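SmhA (Serratia marcescens, PDB 7A27) is one component of the tripartite alpha-pore-forming toxin Smh and probably works with its partner components to perforate target membranes. Local coordinates at residues Y80-N85 / Q120-A125; S84-L89 / E310-A315; T13-H18 / S346-N351. One frame throughout, in Å; residues are numbered along the deposited sequence.

Interaction 1. Residues Y80-N85 / Q120-A125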
ATOM      1  N   TYR A  80      13.143  -1.401  -0.530  1.00 66.84           N
ATOM      2  CA  TYR A  80      13.403  -0.241   0.344  1.00 67.28           C
ATOM      3  C   TYR A  80      14.838  -0.365   0.884  1.00 67.85           C
ATOM      4  O   TYR A  80      15.585   0.623   0.831  1.00 66.52           O
ATOM      5  CB  TYR A  80      12.353  -0.134   1.455  1.00 67.76           C
ATOM      6  CG  TYR A  80      10.997   0.418   1.077  1.00 67.21           C
ATOM      7  CD1 TYR A  80      10.124  -0.298   0.277  1.00 66.87           C
ATOM      8  CD2 TYR A  80      10.547   1.633   1.579  1.00 67.34           C
ATOM      9  CE1 TYR A  80       8.870   0.192  -0.059  1.00 66.21           C
ATOM     10  CE2 TYR A  80       9.283   2.125   1.274  1.00 66.44           C
ATOM     11  CZ  TYR A  80       8.440   1.398   0.452  1.00 65.92           C
ATOM     12  OH  TYR A  80       7.192   1.856   0.135  1.00 65.72           O
ATOM     13  N   THR A  81      15.219  -1.557   1.356  1.00 69.07           N
ATOM     14  CA  THR A  81      16.564  -1.835   1.921  1.00 72.20           C
ATOM     15  C   THR A  81      17.622  -1.440   0.879  1.00 72.72           C
ATOM     16  O   THR A  81      18.640  -0.796   1.253  1.00 75.36           O
ATOM     17  CB  THR A  81      16.691  -3.294   2.380  1.00 74.21           C
ATOM     18  OG1 THR A  81      15.586  -3.565   3.249  1.00 76.75           O
ATOM     19  CG2 THR A  81      17.994  -3.586   3.100  1.00 76.08           C
ATOM     20  N   LYS A  82      17.366  -1.766  -0.390  1.00 70.75           N
ATOM     21  CA  LYS A  82      18.289  -1.467  -1.511  1.00 70.67           C
ATOM     22  C   LYS A  82      18.565   0.045  -1.543  1.00 69.12           C
ATOM     23  O   LYS A  82      19.737   0.421  -1.723  1.00 69.65           O
ATOM     24  CB  LYS A  82      17.727  -2.092  -2.794  1.00 70.29           C
ATOM     25  CG  LYS A  82      17.976  -3.595  -2.883  1.00 71.73           C
ATOM     26  CD  LYS A  82      17.117  -4.314  -3.914  1.00 71.35           C
ATOM     27  CE  LYS A  82      17.700  -5.597  -4.464  1.00 73.15           C
ATOM     28  NZ  LYS A  82      18.371  -6.433  -3.440  1.00 75.06           N
ATOM     29  N   ALA A  83      17.549   0.876  -1.305  1.00 65.82           N
ATOM     30  CA  ALA A  83      17.694   2.342  -1.238  1.00 64.87           C
ATOM     31  C   ALA A  83      18.609   2.728  -0.064  1.00 65.11           C
ATOM     32  O   ALA A  83      19.521   3.526  -0.288  1.00 65.06           O
ATOM     33  CB  ALA A  83      16.342   2.999  -1.157  1.00 64.50           C
ATOM     34  N   SER A  84      18.386   2.214   1.146  1.00 65.50           N
ATOM     35  CA  SER A  84      19.279   2.481   2.307  1.00 68.27           C
ATOM     36  C   SER A  84      20.710   2.160   1.883  1.00 68.44           C
ATOM     37  O   SER A  84      21.606   3.021   2.071  1.00 68.14           O
ATOM     38  CB  SER A  84      18.944   1.654   3.517  1.00 70.64           C
ATOM     39  OG  SER A  84      17.581   1.789   3.857  1.00 71.98           O
ATOM     40  N   ASN A  85      20.884   0.939   1.353  1.00 67.67           N
ATOM     41  CA  ASN A  85      22.189   0.408   0.898  1.00 69.44           C
ATOM     42  C   ASN A  85      22.841   1.450  -0.017  1.00 67.86           C
ATOM     43  O   ASN A  85      24.019   1.775   0.197  1.00 68.52           O
ATOM     44  CB  ASN A  85      22.039  -0.962   0.225  1.00 70.97           C
ATOM     45  CG  ASN A  85      21.857  -2.121   1.187  1.00 71.90           C
ATOM     46  OD1 ASN A  85      21.551  -1.935   2.359  1.00 73.39           O
ATOM     47  ND2 ASN A  85      22.098  -3.334   0.703  1.00 71.57           N
ATOM     48  N   GLN A 120      21.465   0.344 -11.726  1.00 64.10           N
ATOM     49  CA  GLN A 120      20.901  -0.435 -12.854  1.00 66.12           C
ATOM     50  C   GLN A 120      20.387  -1.786 -12.323  1.00 66.98           C
ATOM     51  O   GLN A 120      19.367  -2.260 -12.857  1.00 65.68           O
ATOM     52  CB  GLN A 120      21.918  -0.588 -13.990  1.00 68.39           C
ATOM     53  CG  GLN A 120      21.253  -0.912 -15.323  1.00 69.86           C
ATOM     54  CD  GLN A 120      22.160  -0.848 -16.525  1.00 71.48           C
ATOM     55  OE1 GLN A 120      23.105  -1.615 -16.646  1.00 73.49           O
ATOM     56  NE2 GLN A 120      21.840   0.035 -17.462  1.00 72.42           N
ATOM     57  N   HIS A 121      21.063  -2.381 -11.327  1.00 67.70           N
ATOM     58  CA  HIS A 121      20.643  -3.659 -10.686  1.00 67.90           C
ATOM     59  C   HIS A 121      19.359  -3.407  -9.874  1.00 65.56           C
ATOM     60  O   HIS A 121      18.406  -4.200 -10.004  1.00 64.36           O
ATOM     61  CB  HIS A 121      21.780  -4.324  -9.883  1.00 69.43           C
ATOM     62  CG  HIS A 121      22.702  -5.173 -10.705  1.00 71.32           C
ATOM     63  ND1 HIS A 121      23.931  -4.694 -11.146  1.00 72.42           N
ATOM     64  CD2 HIS A 121      22.591  -6.434 -11.185  1.00 72.26           C
ATOM     65  CE1 HIS A 121      24.535  -5.612 -11.857  1.00 72.98           C
ATOM     66  NE2 HIS A 121      23.730  -6.688 -11.905  1.00 74.04           N
ATOM     67  N   TYR A 122      19.309  -2.314  -9.115  1.00 63.67           N
ATOM     68  CA  TYR A 122      18.130  -1.946  -8.296  1.00 62.00           C
ATOM     69  C   TYR A 122      16.942  -1.647  -9.228  1.00 60.98           C
ATOM     70  O   TYR A 122      15.798  -1.933  -8.858  1.00 59.50           O
ATOM     71  CB  TYR A 122      18.504  -0.832  -7.310  1.00 61.87           C
ATOM     72  CG  TYR A 122      19.533  -1.217  -6.262  1.00 62.61           C
ATOM     73  CD1 TYR A 122      19.824  -2.540  -5.956  1.00 62.88           C
ATOM     74  CD2 TYR A 122      20.117  -0.246  -5.459  1.00 63.15           C
ATOM     75  CE1 TYR A 122      20.702  -2.876  -4.935  1.00 63.86           C
ATOM     76  CE2 TYR A 122      21.006  -0.567  -4.438  1.00 63.55           C
ATOM     77  CZ  TYR A 122      21.304  -1.887  -4.172  1.00 64.37           C
ATOM     78  OH  TYR A 122      22.216  -2.184  -3.191  1.00 66.28           O
ATOM     79  N   GLN A 123      17.190  -1.116 -10.423  1.00 61.53           N
ATOM     80  CA  GLN A 123      16.121  -0.882 -11.421  1.00 62.00           C
ATOM     81  C   GLN A 123      15.504  -2.232 -11.775  1.00 62.72           C
ATOM     82  O   GLN A 123      14.272  -2.377 -11.664  1.00 59.79           O
ATOM     83  CB  GLN A 123      16.690  -0.197 -12.664  1.00 64.22           C
ATOM     84  CG  GLN A 123      15.754  -0.184 -13.861  1.00 65.78           C
ATOM     85  CD  GLN A 123      16.385   0.523 -15.036  1.00 67.22           C
ATOM     86  OE1 GLN A 123      17.550   0.322 -15.372  1.00 70.25           O
ATOM     87  NE2 GLN A 123      15.613   1.382 -15.671  1.00 68.37           N
ATOM     88  N   ALA A 124      16.346  -3.190 -12.176  1.00 65.03           N
ATOM     89  CA  ALA A 124      15.938  -4.547 -12.609  1.00 66.46           C
ATOM     90  C   ALA A 124      15.259  -5.285 -11.451  1.00 66.93           C
ATOM     91  O   ALA A 124      14.309  -6.053 -11.739  1.00 69.79           O
ATOM     92  CB  ALA A 124      17.122  -5.307 -13.144  1.00 68.04           C
ATOM     93  N   ALA A 125      15.694  -5.050 -10.209  1.00 64.98           N
ATOM     94  CA  ALA A 125      15.119  -5.664  -8.995  1.00 65.94           C
ATOM     95  C   ALA A 125      13.684  -5.165  -8.830  1.00 66.31           C
ATOM     96  O   ALA A 125      12.796  -5.979  -8.529  1.00 68.67           O
ATOM     97  CB  ALA A 125      15.941  -5.314  -7.782  1.00 66.87           C
TER

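Interaction 2. Residues S84-L89 / E310-A315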
ATOM      1  N   SER A  84      18.386   2.214   1.146  1.00 65.50           N
ATOM      2  CA  SER A  84      19.279   2.481   2.307  1.00 68.27           C
ATOM      3  C   SER A  84      20.710   2.160   1.883  1.00 68.44           C
ATOM      4  O   SER A  84      21.606   3.021   2.071  1.00 68.14           O
ATOM      5  CB  SER A  84      18.944   1.654   3.517  1.00 70.64           C
ATOM      6  OG  SER A  84      17.581   1.789   3.857  1.00 71.98           O
ATOM      7  N   ASN A  85      20.884   0.939   1.353  1.00 67.67           N
ATOM      8  CA  ASN A  85      22.189   0.408   0.898  1.00 69.44           C
ATOM      9  C   ASN A  85      22.841   1.450  -0.017  1.00 67.86           C
ATOM     10  O   ASN A  85      24.019   1.775   0.197  1.00 68.52           O
ATOM     11  CB  ASN A  85      22.039  -0.962   0.225  1.00 70.97           C
ATOM     12  CG  ASN A  85      21.857  -2.121   1.187  1.00 71.90           C
ATOM     13  OD1 ASN A  85      21.551  -1.935   2.359  1.00 73.39           O
ATOM     14  ND2 ASN A  85      22.098  -3.334   0.703  1.00 71.57           N
ATOM     15  N   PHE A  86      22.089   1.987  -0.976  1.00 65.49           N
ATOM     16  CA  PHE A  86      22.614   2.980  -1.937  1.00 65.21           C
ATOM     17  C   PHE A  86      23.042   4.236  -1.168  1.00 67.74           C
ATOM     18  O   PHE A  86      24.116   4.781  -1.465  1.00 69.91           O
ATOM     19  CB  PHE A  86      21.600   3.307  -3.030  1.00 63.28           C
ATOM     20  CG  PHE A  86      22.213   3.945  -4.254  1.00 62.79           C
ATOM     21  CD1 PHE A  86      22.501   5.294  -4.281  1.00 62.97           C
ATOM     22  CD2 PHE A  86      22.516   3.195  -5.377  1.00 62.82           C
ATOM     23  CE1 PHE A  86      23.078   5.884  -5.396  1.00 62.97           C
ATOM     24  CE2 PHE A  86      23.093   3.788  -6.490  1.00 63.34           C
ATOM     25  CZ  PHE A  86      23.373   5.136  -6.495  1.00 63.28           C
ATOM     26  N   ALA A  87      22.247   4.697  -0.201  1.00 67.39           N
ATOM     27  CA  ALA A  87      22.601   5.881   0.608  1.00 68.53           C
ATOM     28  C   ALA A  87      23.953   5.644   1.266  1.00 69.62           C
ATOM     29  O   ALA A  87      24.826   6.550   1.176  1.00 70.45           O
ATOM     30  CB  ALA A  87      21.546   6.179   1.636  1.00 69.90           C
ATOM     31  N   ALA A  88      24.118   4.468   1.877  1.00 70.21           N
ATOM     32  CA  ALA A  88      25.358   4.073   2.578  1.00 72.43           C
ATOM     33  C   ALA A  88      26.545   4.183   1.619  1.00 72.31           C
ATOM     34  O   ALA A  88      27.588   4.700   2.027  1.00 73.37           O
ATOM     35  CB  ALA A  88      25.226   2.687   3.142  1.00 73.26           C
ATOM     36  N   LEU A  89      26.375   3.734   0.379  1.00 71.73           N
ATOM     37  CA  LEU A  89      27.446   3.769  -0.652  1.00 73.82           C
ATOM     38  C   LEU A  89      27.802   5.227  -0.991  1.00 74.90           C
ATOM     39  O   LEU A  89      28.999   5.515  -1.158  1.00 75.47           O
ATOM     40  CB  LEU A  89      27.015   2.990  -1.904  1.00 72.59           C
ATOM     41  CG  LEU A  89      26.826   1.481  -1.735  1.00 72.55           C
ATOM     42  CD1 LEU A  89      26.475   0.852  -3.069  1.00 71.94           C
ATOM     43  CD2 LEU A  89      28.052   0.797  -1.151  1.00 74.34           C
ATOM     44  N   GLU A 310      21.454   6.588 -15.216  1.00 68.19           N
ATOM     45  CA  GLU A 310      21.853   7.465 -16.347  1.00 70.15           C
ATOM     46  C   GLU A 310      22.585   8.697 -15.784  1.00 69.18           C
ATOM     47  O   GLU A 310      23.648   9.052 -16.316  1.00 69.75           O
ATOM     48  CB  GLU A 310      20.646   7.878 -17.197  1.00 71.83           C
ATOM     49  CG  GLU A 310      20.059   6.817 -18.115  1.00 73.52           C
ATOM     50  CD  GLU A 310      18.767   7.275 -18.811  1.00 76.16           C
ATOM     51  OE1 GLU A 310      17.876   6.399 -19.090  1.00 78.23           O
ATOM     52  OE2 GLU A 310      18.628   8.514 -19.077  1.00 75.86           O
ATOM     53  N   ALA A 311      22.062   9.320 -14.727  1.00 66.43           N
ATOM     54  CA  ALA A 311      22.632  10.534 -14.109  1.00 65.88           C
ATOM     55  C   ALA A 311      24.052  10.258 -13.620  1.00 66.07           C
ATOM     56  O   ALA A 311      24.916  11.129 -13.795  1.00 65.64           O
ATOM     57  CB  ALA A 311      21.758  10.984 -12.972  1.00 65.21           C
ATOM     58  N   TYR A 312      24.269   9.087 -13.024  1.00 65.94           N
ATOM     59  CA  TYR A 312      25.568   8.675 -12.441  1.00 67.48           C
ATOM     60  C   TYR A 312      26.561   8.332 -13.559  1.00 70.16           C
ATOM     61  O   TYR A 312      27.756   8.673 -13.420  1.00 72.03           O
ATOM     62  CB  TYR A 312      25.358   7.550 -11.428  1.00 65.79           C
ATOM     63  CG  TYR A 312      25.168   8.013 -10.010  1.00 64.66           C
ATOM     64  CD1 TYR A 312      24.047   8.725  -9.626  1.00 63.52           C
ATOM     65  CD2 TYR A 312      26.118   7.747  -9.038  1.00 65.34           C
ATOM     66  CE1 TYR A 312      23.880   9.167  -8.325  1.00 62.83           C
ATOM     67  CE2 TYR A 312      25.953   8.171  -7.728  1.00 65.29           C
ATOM     68  CZ  TYR A 312      24.831   8.886  -7.369  1.00 63.79           C
ATOM     69  OH  TYR A 312      24.684   9.326  -6.089  1.00 64.25           O
ATOM     70  N   LEU A 313      26.091   7.718 -14.643  1.00 70.95           N
ATOM     71  CA  LEU A 313      26.927   7.330 -15.812  1.00 72.18           C
ATOM     72  C   LEU A 313      27.503   8.590 -16.474  1.00 72.48           C
ATOM     73  O   LEU A 313      28.711   8.586 -16.770  1.00 72.74           O
ATOM     74  CB  LEU A 313      26.073   6.516 -16.794  1.00 71.95           C
ATOM     75  CG  LEU A 313      26.811   5.987 -18.020  1.00 73.88           C
ATOM     76  CD1 LEU A 313      27.989   5.117 -17.605  1.00 75.41           C
ATOM     77  CD2 LEU A 313      25.883   5.209 -18.934  1.00 74.41           C
ATOM     78  N   THR A 314      26.651   9.598 -16.704  1.00 71.39           N
ATOM     79  CA  THR A 314      27.001  10.901 -17.329  1.00 73.78           C
ATOM     80  C   THR A 314      27.926  11.710 -16.418  1.00 73.70           C
ATOM     81  O   THR A 314      28.813  12.389 -16.966  1.00 75.07           O
ATOM     82  CB  THR A 314      25.770  11.697 -17.769  1.00 74.70           C
ATOM     83  OG1 THR A 314      24.948  11.943 -16.637  1.00 77.36           O
ATOM     84  CG2 THR A 314      24.969  10.985 -18.836  1.00 75.08           C
ATOM     85  N   ALA A 315      27.730  11.631 -15.103  1.00 72.14           N
ATOM     86  CA  ALA A 315      28.479  12.378 -14.072  1.00 72.29           C
ATOM     87  C   ALA A 315      29.941  11.944 -14.004  1.00 73.56           C
ATOM     88  O   ALA A 315      30.795  12.836 -13.876  1.00 76.16           O
ATOM     89  CB  ALA A 315      27.832  12.183 -12.731  1.00 70.80           C
TER

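Interaction 3. Residues T13-H18 / S346-N351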
ATOM      1  N   THR A  13      13.316  11.795  -7.686  1.00 70.16           N
ATOM      2  CA  THR A  13      11.996  11.697  -7.001  1.00 70.11           C
ATOM      3  C   THR A  13      11.846  10.355  -6.277  1.00 69.84           C
ATOM      4  O   THR A  13      10.703  10.025  -5.969  1.00 71.87           O
ATOM      5  CB  THR A  13      10.833  11.928  -7.979  1.00 69.95           C
ATOM      6  OG1 THR A  13      10.801  10.856  -8.925  1.00 69.22           O
ATOM      7  CG2 THR A  13      10.936  13.259  -8.690  1.00 70.92           C
ATOM      8  N   LEU A  14      12.929   9.620  -5.979  1.00 68.98           N
ATOM      9  CA  LEU A  14      12.850   8.327  -5.242  1.00 67.36           C
ATOM     10  C   LEU A  14      12.182   8.504  -3.872  1.00 67.75           C
ATOM     11  O   LEU A  14      11.376   7.626  -3.510  1.00 65.88           O
ATOM     12  CB  LEU A  14      14.244   7.719  -5.051  1.00 67.30           C
ATOM     13  CG  LEU A  14      14.843   6.981  -6.249  1.00 66.22           C
ATOM     14  CD1 LEU A  14      16.233   6.490  -5.921  1.00 66.67           C
ATOM     15  CD2 LEU A  14      13.990   5.789  -6.667  1.00 65.46           C
ATOM     16  N   MET A  15      12.510   9.563  -3.128  1.00 69.01           N
ATOM     17  CA  MET A  15      11.983   9.744  -1.751  1.00 69.33           C
ATOM     18  C   MET A  15      10.458   9.808  -1.816  1.00 68.83           C
ATOM     19  O   MET A  15       9.809   8.990  -1.151  1.00 68.28           O
ATOM     20  CB  MET A  15      12.543  10.993  -1.069  1.00 70.39           C
ATOM     21  CG  MET A  15      12.135  11.083   0.385  1.00 71.73           C
ATOM     22  SD  MET A  15      13.021  12.339   1.330  1.00 75.06           S
ATOM     23  CE  MET A  15      11.903  12.569   2.711  1.00 76.66           C
ATOM     24  N   ALA A  16       9.927  10.719  -2.630  1.00 69.50           N
ATOM     25  CA  ALA A  16       8.475  10.924  -2.810  1.00 70.40           C
ATOM     26  C   ALA A  16       7.843   9.649  -3.387  1.00 70.46           C
ATOM     27  O   ALA A  16       6.780   9.229  -2.927  1.00 70.22           O
ATOM     28  CB  ALA A  16       8.238  12.109  -3.705  1.00 71.22           C
ATOM     29  N   MET A  17       8.481   9.055  -4.382  1.00 70.79           N
ATOM     30  CA  MET A  17       7.973   7.858  -5.080  1.00 71.49           C
ATOM     31  C   MET A  17       7.797   6.724  -4.074  1.00 70.20           C
ATOM     32  O   MET A  17       6.777   6.052  -4.176  1.00 72.70           O
ATOM     33  CB  MET A  17       8.910   7.438  -6.213  1.00 73.50           C
ATOM     34  CG  MET A  17       8.281   6.456  -7.177  1.00 74.94           C
ATOM     35  SD  MET A  17       8.854   6.737  -8.817  1.00 80.80           S
ATOM     36  CE  MET A  17       7.903   8.209  -9.204  1.00 82.10           C
ATOM     37  N   HIS A  18       8.726   6.538  -3.128  1.00 67.12           N
ATOM     38  CA  HIS A  18       8.649   5.481  -2.082  1.00 65.33           C
ATOM     39  C   HIS A  18       7.517   5.822  -1.107  1.00 64.79           C
ATOM     40  O   HIS A  18       6.780   4.900  -0.720  1.00 66.70           O
ATOM     41  CB  HIS A  18       9.991   5.271  -1.366  1.00 66.17           C
ATOM     42  CG  HIS A  18      10.949   4.355  -2.059  1.00 65.75           C
ATOM     43  ND1 HIS A  18      11.888   4.797  -2.943  1.00 64.75           N
ATOM     44  CD2 HIS A  18      11.125   3.014  -1.990  1.00 66.39           C
ATOM     45  CE1 HIS A  18      12.602   3.767  -3.381  1.00 65.92           C
ATOM     46  NE2 HIS A  18      12.177   2.666  -2.797  1.00 65.31           N
ATOM     47  N   SER A 346      17.297   8.091   3.393  1.00 71.77           N
ATOM     48  CA  SER A 346      17.552   6.905   4.249  1.00 72.64           C
ATOM     49  C   SER A 346      16.627   6.925   5.478  1.00 73.96           C
ATOM     50  O   SER A 346      16.159   5.840   5.861  1.00 74.00           O
ATOM     51  CB  SER A 346      19.006   6.824   4.637  1.00 74.95           C
ATOM     52  OG  SER A 346      19.256   5.867   5.654  1.00 78.30           O
ATOM     53  N   LYS A 347      16.369   8.093   6.083  1.00 75.34           N
ATOM     54  CA  LYS A 347      15.512   8.199   7.296  1.00 77.04           C
ATOM     55  C   LYS A 347      14.065   7.879   6.902  1.00 74.83           C
ATOM     56  O   LYS A 347      13.387   7.120   7.632  1.00 76.14           O
ATOM     57  CB  LYS A 347      15.540   9.593   7.919  1.00 80.06           C
ATOM     58  CG  LYS A 347      16.908  10.154   8.275  1.00 83.88           C
ATOM     59  CD  LYS A 347      17.716   9.435   9.342  1.00 86.97           C
ATOM     60  CE  LYS A 347      19.046  10.141   9.551  1.00 89.30           C
ATOM     61  NZ  LYS A 347      19.898   9.469  10.559  1.00 91.47           N
ATOM     62  N   SER A 348      13.588   8.458   5.799  1.00 71.75           N
ATOM     63  CA  SER A 348      12.233   8.215   5.251  1.00 69.24           C
ATOM     64  C   SER A 348      12.028   6.700   5.087  1.00 68.56           C
ATOM     65  O   SER A 348      10.942   6.202   5.449  1.00 67.06           O
ATOM     66  CB  SER A 348      12.036   8.979   3.974  1.00 67.65           C
ATOM     67  OG  SER A 348      10.767   8.675   3.410  1.00 66.75           O
ATOM     68  N   ILE A 349      13.066   5.998   4.617  1.00 69.33           N
ATOM     69  CA  ILE A 349      13.098   4.522   4.395  1.00 68.99           C
ATOM     70  C   ILE A 349      13.040   3.799   5.739  1.00 69.81           C
ATOM     71  O   ILE A 349      12.240   2.851   5.860  1.00 70.91           O
ATOM     72  CB  ILE A 349      14.347   4.078   3.605  1.00 69.49           C
ATOM     73  CG1 ILE A 349      14.442   4.746   2.230  1.00 68.53           C
ATOM     74  CG2 ILE A 349      14.371   2.545   3.480  1.00 70.32           C
ATOM     75  CD1 ILE A 349      13.499   4.159   1.198  1.00 67.58           C
ATOM     76  N   ASP A 350      13.888   4.186   6.691  1.00 70.96           N
ATOM     77  CA  ASP A 350      13.925   3.570   8.042  1.00 73.34           C
ATOM     78  C   ASP A 350      12.510   3.562   8.637  1.00 73.68           C
ATOM     79  O   ASP A 350      12.106   2.509   9.196  1.00 73.35           O
ATOM     80  CB  ASP A 350      14.917   4.292   8.957  1.00 75.28           C
ATOM     81  CG  ASP A 350      16.387   3.990   8.691  1.00 75.79           C
ATOM     82  OD1 ASP A 350      16.688   2.915   8.157  1.00 74.03           O
ATOM     83  OD2 ASP A 350      17.228   4.830   9.047  1.00 78.28           O
ATOM     84  N   ASN A 351      11.778   4.677   8.499  1.00 75.49           N
ATOM     85  CA  ASN A 351      10.417   4.857   9.084  1.00 76.41           C
ATOM     86  C   ASN A 351       9.411   3.976   8.325  1.00 74.31           C
ATOM     87  O   ASN A 351       8.512   3.424   8.971  1.00 72.53           O
ATOM     88  CB  ASN A 351       9.984   6.329   9.148  1.00 76.87           C
ATOM     89  CG  ASN A 351       8.686   6.529   9.921  1.00 78.02           C
ATOM     90  OD1 ASN A 351       8.502   5.972  11.004  1.00 80.19           O
ATOM     91  ND2 ASN A 351       7.770   7.323   9.393  1.00 76.76           N
TER

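Interaction 1. Residues Y80-N85 / Q120-A125
The Tyr122 ring offers one face to the stem of Lys82, whose CB stands over the middle of the ring, 3.6 Å from its centroid and 7° off the ring normal. This is a CH-pi contact made by the side of a lysine chain and not by its ammonium group. Lys82 CG continues over the same face, 3.5 Å from Tyr122 CE1. The main-chain oxygen Lys82 O hangs over that face too, near its rim, 3.2 Å from Tyr122 CE2. At the phenol end, Asn85 CB sits 3.6 Å from Tyr122 OH, and the Asn85 amide plane is tilted 55° against the ring.

Beyond the ring the lysine chain runs on to Ala125, with Lys82 CE 3.8 Å from Ala125 CB. Because Lys82 CG lies beside its own backbone N (chi1 -78°), the methylenes are drawn across the tyrosine and on to the alanine one turn further along. Lysine suits this partly exposed site: its long aliphatic stem covers an aromatic face while its amine can stay near the surface. A tyrosine spans the gap between the backbones, and the Ala125 methyl meets the lysine chain just short of its amine.

Helix 48-96 and helix 104-155, which follow each other in the chain, form an antiparallel helical hairpin, with local axes 10.8 Å apart here. Their contact lies near the surface of the bundle. Inward of it, Tyr122 meets Trp305 of helix 301-321 edge-to-face, while Tyr80 and Ala83 of helix 48-96 turn to helix 325-358.

Interaction 2. Residues S84-L89 / E310-A315
Phe86 and Tyr312 reach toward each other from opposite directions and carry the whole contact. Their CA atoms are 12.3 Å apart, a span that two large aromatic side chains can bridge between them. Phe86 sets its CG anti to the backbone N (chi1 -161°), which carries the ring away from its own helix and points its CE1-CZ edge at the tyrosine. In Tyr312, chi1 at -92° directs the side chain across the gap, and the turn about chi2 brings a face of the phenol ring to the incoming phenylalanine.

The rings form a T-shaped pair, their planes 79° apart and their centroids separated by 5.6 Å. Phe86 CZ stands over the Tyr312 face, offset toward the rim, at 4.1 Å from Tyr312 CZ. Phe86 CE1 lies 4.0 Å from the same Tyr312 CZ, which in turn sits close to the plane of the phenylalanine ring. This T-shaped pair lies in the core of the long alpha-helical bundle that makes up the toxin component, and it joins helix 48-96 to helix 301-321 through side chains whose backbones stay well apart.

Phenylalanine suits a buried site lined with other rings: Phe86 also meets Trp305 and Trp342. Tyrosine adds a polar end, and that end is provided for, because Tyr312 OH is hydrogen-bonded to Leu9 O in the N-terminal segment ahead of the first helix. The bond ties down the oxygen end of the ring and satisfies a hydroxyl buried in the core. Val112 of helix 104-155 and Trp342 of helix 325-358 also touch Tyr312.

Interaction 3. Residues T13-H18 / S346-N351
Ile349 lays its CD1 methyl over one face of the His18 imidazole, 4.2 Å from the ring centroid and 16° off the normal, in a CH-pi contact placed toward the CG-CD2 side. The two side chains slant across one another. CD1 does the touching because Ile349 CG1, lying beside the backbone N, carries it there. One ring nitrogen is held as well: His18 ND1 donates to Leu14 O at 2.9 Å, with an N-H...O angle of 153°. That oxygen also takes the helical bond from His18 N, and the two donors reach it from opposite faces of the carbonyl plane. The ND1 bond, lying nearly in the ring plane, helps fix the rotation of the imidazole and so the face it turns to Ile349.

A turn earlier, Met15 stretches out with CG anti to the backbone N (chi1 -173°) and lies alongside Ser348. Met15 CE is 3.8 Å from Ser348 CB, and Met15 CG approaches Ser348 OG at 4.1 Å. A flexible, unbranched thioether fits beside a small serine where the backbones come near, Met15 CA and Ser348 CA being 7.2 Å apart.

Tyr80 meets His18 edge-to-face and also touches Ile349, placing helix 48-96 beside the pair. The first and last long helices thus pack together within a long helical bundle, probably as in ClyA-like alpha-pore-forming toxins.

How the interactions relate
Interaction 3 opens near the N terminus, at the start of helix 14-37, and closes only at helix 325-358, so it encloses nearly the whole chain. Nested inside it, interactions 1 and 2 start from one shared stretch of helix 48-96. Interaction 1 closes first, on the next helix, 104-155, while interaction 2 spans the intervening helices and the two-stranded sheet before closing on helix 301-321. Helix 48-96 is shared by interactions 1 and 2 and also packs against interaction 3, and the three contacts lie together on one side of the chain's centre. Tyr122 packs on Phe86, Ser84 and Ala83 pack on Ile349, and a probable hydrogen bond joins Tyr80 OH to His18 O.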